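Local coordinates for protein probable phenazine-specific methyltransferase (PDB 2IP2) that transfers a methyl group from S-adenosyl-L-methionine to phenazine-1-carboxylate, giving 5-methylphenazine-1-carboxylate on the pathway to the virulence pigment pyocyanin, at residues Tyr237-Ser240 with Arg241-Gly244; Gly244-Asp247 with Glu248-Leu252. All coordinates share one frame; numbering follows the deposited sequence. Where two conformers were deposited one is given.

Interaction 1: Tyr237-Ser240 with Arg241-Gly244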
ATOM      1  N   TYR A 237       3.120  37.898  -5.287  1.00 26.25           N
ATOM      2  CA  TYR A 237       4.016  37.355  -4.226  1.00 26.45           C
ATOM      3  C   TYR A 237       3.605  35.905  -3.982  1.00 26.82           C
ATOM      4  O   TYR A 237       2.531  35.643  -3.457  1.00 27.36           O
ATOM      5  CB  TYR A 237       3.892  38.150  -2.923  1.00 27.04           C
ATOM      6  CG  TYR A 237       4.652  39.465  -3.083  1.00 25.99           C
ATOM      7  CD1 TYR A 237       4.151  40.485  -3.911  1.00 28.78           C
ATOM      8  CD2 TYR A 237       5.881  39.654  -2.434  1.00 23.82           C
ATOM      9  CE1 TYR A 237       4.901  41.674  -4.080  1.00 28.34           C
ATOM     10  CE2 TYR A 237       6.610  40.836  -2.594  1.00 27.02           C
ATOM     11  CZ  TYR A 237       6.108  41.833  -3.423  1.00 26.85           C
ATOM     12  OH  TYR A 237       6.862  42.995  -3.611  1.00 29.64           O
ATOM     13  N   LEU A 238       4.497  34.996  -4.359  1.00 27.07           N
ATOM     14  CA  LEU A 238       4.238  33.537  -4.294  1.00 25.92           C
ATOM     15  C   LEU A 238       4.838  33.049  -3.004  1.00 26.34           C
ATOM     16  O   LEU A 238       6.038  33.264  -2.755  1.00 26.27           O
ATOM     17  CB  LEU A 238       4.970  32.903  -5.463  1.00 26.88           C
ATOM     18  CG  LEU A 238       4.554  33.405  -6.837  1.00 25.91           C
ATOM     19  CD1 LEU A 238       5.705  33.131  -7.817  1.00 28.08           C
ATOM     20  CD2 LEU A 238       3.177  32.903  -7.258  1.00 27.68           C
ATOM     21  N   LEU A 239       4.007  32.394  -2.179  1.00 26.12           N
ATOM     22  CA  LEU A 239       4.364  31.821  -0.895  1.00 27.28           C
ATOM     23  C   LEU A 239       4.114  30.306  -1.011  1.00 27.43           C
ATOM     24  O   LEU A 239       3.025  29.846  -0.712  1.00 25.49           O
ATOM     25  CB  LEU A 239       3.459  32.423   0.235  1.00 25.17           C
ATOM     26  CG  LEU A 239       3.962  33.716   0.902  1.00 31.56           C
ATOM     27  CD1 LEU A 239       4.375  34.778  -0.129  1.00 33.16           C
ATOM     28  CD2 LEU A 239       2.923  34.294   1.916  1.00 29.77           C
ATOM     29  N   SER A 240       5.106  29.570  -1.529  1.00 29.66           N
ATOM     30  CA  SER A 240       4.906  28.159  -1.882  1.00 31.00           C
ATOM     31  C   SER A 240       5.548  27.334  -0.808  1.00 32.76           C
ATOM     32  O   SER A 240       6.769  27.439  -0.569  1.00 31.77           O
ATOM     33  CB  SER A 240       5.530  27.850  -3.251  1.00 31.36           C
ATOM     34  OG  SER A 240       5.535  26.452  -3.567  1.00 34.34           O
ATOM     35  N   ARG A 241       4.733  26.527  -0.143  1.00 34.71           N
ATOM     36  CA  ARG A 241       5.227  25.648   0.906  1.00 37.58           C
ATOM     37  C   ARG A 241       6.105  26.407   1.902  1.00 38.83           C
ATOM     38  O   ARG A 241       7.160  25.921   2.277  1.00 39.67           O
ATOM     39  CB  ARG A 241       6.026  24.489   0.286  1.00 38.65           C
ATOM     40  CG  ARG A 241       5.204  23.616  -0.601  1.00 41.69           C
ATOM     41  CD  ARG A 241       5.839  22.222  -0.760  1.00 48.58           C
ATOM     42  NE  ARG A 241       6.501  22.028  -2.060  1.00 52.49           N
ATOM     43  CZ  ARG A 241       5.855  21.794  -3.207  1.00 55.64           C
ATOM     44  NH1 ARG A 241       4.522  21.744  -3.223  1.00 55.64           N
ATOM     45  NH2 ARG A 241       6.534  21.612  -4.348  1.00 56.82           N
ATOM     46  N   ILE A 242       5.679  27.608   2.285  1.00 38.66           N
ATOM     47  CA  ILE A 242       6.461  28.432   3.183  1.00 39.80           C
ATOM     48  C   ILE A 242       5.696  28.711   4.490  1.00 40.25           C
ATOM     49  O   ILE A 242       6.265  28.660   5.551  1.00 41.02           O
ATOM     50  CB  ILE A 242       7.037  29.704   2.469  0.50 39.21           C
ATOM     51  CG1 ILE A 242       8.360  30.147   3.118  0.50 39.70           C
ATOM     52  CG2 ILE A 242       6.014  30.826   2.411  0.50 38.09           C
ATOM     53  CD1 ILE A 242       9.621  29.276   2.777  0.50 38.29           C
ATOM     54  N   ILE A 243       4.416  28.992   4.406  1.00 41.66           N
ATOM     55  CA  ILE A 243       3.628  29.304   5.591  1.00 43.60           C
ATOM     56  C   ILE A 243       3.528  28.093   6.553  1.00 44.40           C
ATOM     57  O   ILE A 243       3.634  28.248   7.788  1.00 43.06           O
ATOM     58  CB  ILE A 243       2.241  29.851   5.164  1.00 44.60           C
ATOM     59  CG1 ILE A 243       2.388  31.272   4.611  1.00 45.15           C
ATOM     60  CG2 ILE A 243       1.209  29.802   6.304  1.00 46.44           C
ATOM     61  CD1 ILE A 243       2.985  32.289   5.600  1.00 46.71           C
ATOM     62  N   GLY A 244       3.363  26.898   5.974  1.00 44.66           N
ATOM     63  CA  GLY A 244       3.202  25.647   6.749  1.00 45.19           C
ATOM     64  C   GLY A 244       4.222  25.481   7.860  1.00 45.81           C
ATOM     65  O   GLY A 244       3.954  24.878   8.909  1.00 46.30           O
TER
HETATM   66  O   HOH W   1       3.110  28.437   1.749  1.00 36.36           O
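Leu239 and Ile242 meet at about a right angle, with the CG2 methyl of Ile242 set 3.7 Å from Leu239 CB and 3.9 Å from Leu239 CG. In the conformer given, CG1 is roughly anti to the backbone N, which places CG2 between that N and the carbonyl carbon and so against Leu239; Met226 also touches the Ile242 side chain. One residue on, Ile243 touches more lightly: its CG1 is 4.1 Å from Leu239 CD2. Behind this apolar side lie Leu254 and Leu255 of helix 248-261 and Val268 of strand 267-272. The turn follows the end of strand 236-240, the fourth strand of the Rossmann-like sheet in this class I-like methyltransferase, at the carboxyl ends of the parallel strands, where this fold usually binds its cofactor. A water bridges the turn, donating to Leu239 O at 2.8 Å and accepting from Ile242 N at 2.8 Å. The other side is looser. Ser240 OG and Arg241 CG are 4.1 Å apart, and no direct hydrogen bond joins the two segments. Arg241 takes a left-handed backbone conformation, which turns the chain out of the strand direction. Its exposed side chain bends at chi3 and touches Ser153, and the residue is predicted to bind S-adenosyl-L-methionine.

Interaction 2: Gly244-Asp247 with Glu248-Leu252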
ATOM      1  N   GLY A 244       3.363  26.898   5.974  1.00 44.66           N
ATOM      2  CA  GLY A 244       3.202  25.647   6.749  1.00 45.19           C
ATOM      3  C   GLY A 244       4.222  25.481   7.860  1.00 45.81           C
ATOM      4  O   GLY A 244       3.954  24.878   8.909  1.00 46.30           O
ATOM      5  N   ASP A 245       5.404  26.038   7.646  1.00 45.37           N
ATOM      6  CA  ASP A 245       6.472  25.819   8.580  1.00 45.07           C
ATOM      7  C   ASP A 245       6.592  26.932   9.625  1.00 44.96           C
ATOM      8  O   ASP A 245       7.428  26.826  10.537  1.00 46.17           O
ATOM      9  CB  ASP A 245       7.800  25.666   7.829  0.50 45.61           C
ATOM     10  CG  ASP A 245       8.886  25.005   8.674  0.50 45.84           C
ATOM     11  OD1 ASP A 245       8.572  24.455   9.758  0.50 46.19           O
ATOM     12  OD2 ASP A 245      10.060  25.037   8.246  0.50 45.34           O
ATOM     13  N   LEU A 246       5.743  27.964   9.504  1.00 42.58           N
ATOM     14  CA  LEU A 246       5.860  29.212  10.262  1.00 41.16           C
ATOM     15  C   LEU A 246       4.815  29.289  11.369  1.00 40.52           C
ATOM     16  O   LEU A 246       3.674  28.911  11.149  1.00 38.94           O
ATOM     17  CB  LEU A 246       5.703  30.432   9.330  1.00 40.16           C
ATOM     18  CG  LEU A 246       6.779  30.768   8.272  1.00 38.01           C
ATOM     19  CD1 LEU A 246       6.376  32.084   7.570  1.00 36.02           C
ATOM     20  CD2 LEU A 246       8.148  30.896   8.872  1.00 36.66           C
ATOM     21  N   ASP A 247       5.213  29.767  12.552  1.00 40.57           N
ATOM     22  CA  ASP A 247       4.228  30.046  13.626  1.00 40.63           C
ATOM     23  C   ASP A 247       3.421  31.324  13.339  1.00 40.99           C
ATOM     24  O   ASP A 247       3.658  32.001  12.319  1.00 40.33           O
ATOM     25  CB  ASP A 247       4.909  30.075  15.006  1.00 41.60           C
ATOM     26  CG  ASP A 247       5.874  31.266  15.210  1.00 42.86           C
ATOM     27  OD1 ASP A 247       5.889  32.256  14.425  1.00 43.36           O
ATOM     28  OD2 ASP A 247       6.625  31.201  16.212  1.00 45.71           O
ATOM     29  N   GLU A 248       2.472  31.651  14.223  1.00 40.30           N
ATOM     30  CA  GLU A 248       1.646  32.850  14.111  1.00 40.70           C
ATOM     31  C   GLU A 248       2.451  34.125  13.925  1.00 39.91           C
ATOM     32  O   GLU A 248       2.231  34.880  12.968  1.00 40.55           O
ATOM     33  CB  GLU A 248       0.785  33.026  15.369  1.00 40.85           C
ATOM     34  CG  GLU A 248      -0.650  32.653  15.190  1.00 46.09           C
ATOM     35  CD  GLU A 248      -1.387  33.562  14.219  1.00 46.86           C
ATOM     36  OE1 GLU A 248      -1.506  34.791  14.443  1.00 43.01           O
ATOM     37  OE2 GLU A 248      -1.894  33.007  13.237  1.00 50.27           O
ATOM     38  N   ALA A 249       3.342  34.375  14.881  1.00 39.61           N
ATOM     39  CA  ALA A 249       4.202  35.554  14.862  1.00 38.47           C
ATOM     40  C   ALA A 249       4.943  35.711  13.523  1.00 37.21           C
ATOM     41  O   ALA A 249       4.883  36.787  12.903  1.00 35.92           O
ATOM     42  CB  ALA A 249       5.219  35.518  16.032  1.00 38.39           C
ATOM     43  N   ALA A 250       5.672  34.654  13.137  1.00 35.86           N
ATOM     44  CA  ALA A 250       6.480  34.654  11.907  1.00 34.93           C
ATOM     45  C   ALA A 250       5.620  34.853  10.661  1.00 34.74           C
ATOM     46  O   ALA A 250       5.989  35.648   9.777  1.00 34.85           O
ATOM     47  CB  ALA A 250       7.358  33.359  11.810  1.00 34.02           C
ATOM     48  N   SER A 251       4.452  34.193  10.619  1.00 34.57           N
ATOM     49  CA  SER A 251       3.554  34.329   9.479  1.00 34.82           C
ATOM     50  C   SER A 251       3.017  35.732   9.362  1.00 34.52           C
ATOM     51  O   SER A 251       2.795  36.223   8.251  1.00 34.09           O
ATOM     52  CB  SER A 251       2.384  33.332   9.508  1.00 34.66           C
ATOM     53  OG  SER A 251       2.834  31.977   9.531  1.00 36.25           O
ATOM     54  N   LEU A 252       2.795  36.394  10.501  1.00 34.21           N
ATOM     55  CA  LEU A 252       2.250  37.736  10.414  1.00 35.16           C
ATOM     56  C   LEU A 252       3.365  38.709  10.002  1.00 34.88           C
ATOM     57  O   LEU A 252       3.090  39.656   9.265  1.00 36.56           O
ATOM     58  CB  LEU A 252       1.534  38.159  11.730  1.00 35.16           C
ATOM     59  CG  LEU A 252       0.144  37.604  12.107  1.00 36.21           C
ATOM     60  CD1 LEU A 252      -0.272  38.253  13.425  1.00 37.04           C
ATOM     61  CD2 LEU A 252      -0.948  37.829  11.054  1.00 34.74           C
TER
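With chi1 at 68°, Asp247 holds its carboxylate between its own backbone N and carbonyl carbon, folded back over the first turn of the helix, where OD1 accepts from Ala250 N at 2.7 Å. Asp247 stands at the N-cap of helix 248-261 and this is its capping bond, nearly straight at 167° about the hydrogen. Ser251 has OG beside its backbone N (chi1 -59°), which brings the hydroxyl to Asp247 O as a donor at 2.9 Å, from above the carbonyl plane. Ser251 N donates to that same oxygen at 2.9 Å, so two donors of one residue grip it. The negative carboxylate lies by the helix N-terminus, an arrangement likely to be favourable with the helix dipole. Leu246 lies against the same turn: its CD2 is 3.9 Å from Ala250 CB, and its CB is 3.3 Å from Ser251 OG. Asp247 is exposed, whereas Ser251 is buried. Glu248 forms a salt bridge with Arg311 of helix 302-311; Leu308 of that helix packs on Glu248, Ser251 and Leu252, so the start of helix 248-261 lies against helix 302-311.

In the fold
Interactions 1 and 2 are consecutive steps of one connection, from the end of strand 236-240 to the start of helix 248-261, and they share Gly244. Their centres are about 11 Å apart, and they touch where Ile243 CD1 packs 3.9 Å from Ser251 OG. Arg300 ties both together, donating to Ile243 O and to Leu246 O. Interaction 1 is the one nearer the predicted cofactor site: it contains Arg241, and the side chain of Ile242 is about 7 Å from that of Asp198, the other residue predicted to bind S-adenosyl-L-methionine. In interaction 2, the Leu246 side chain is about 10 Å from that of Arg241 and about 11 Å from that of Asp198.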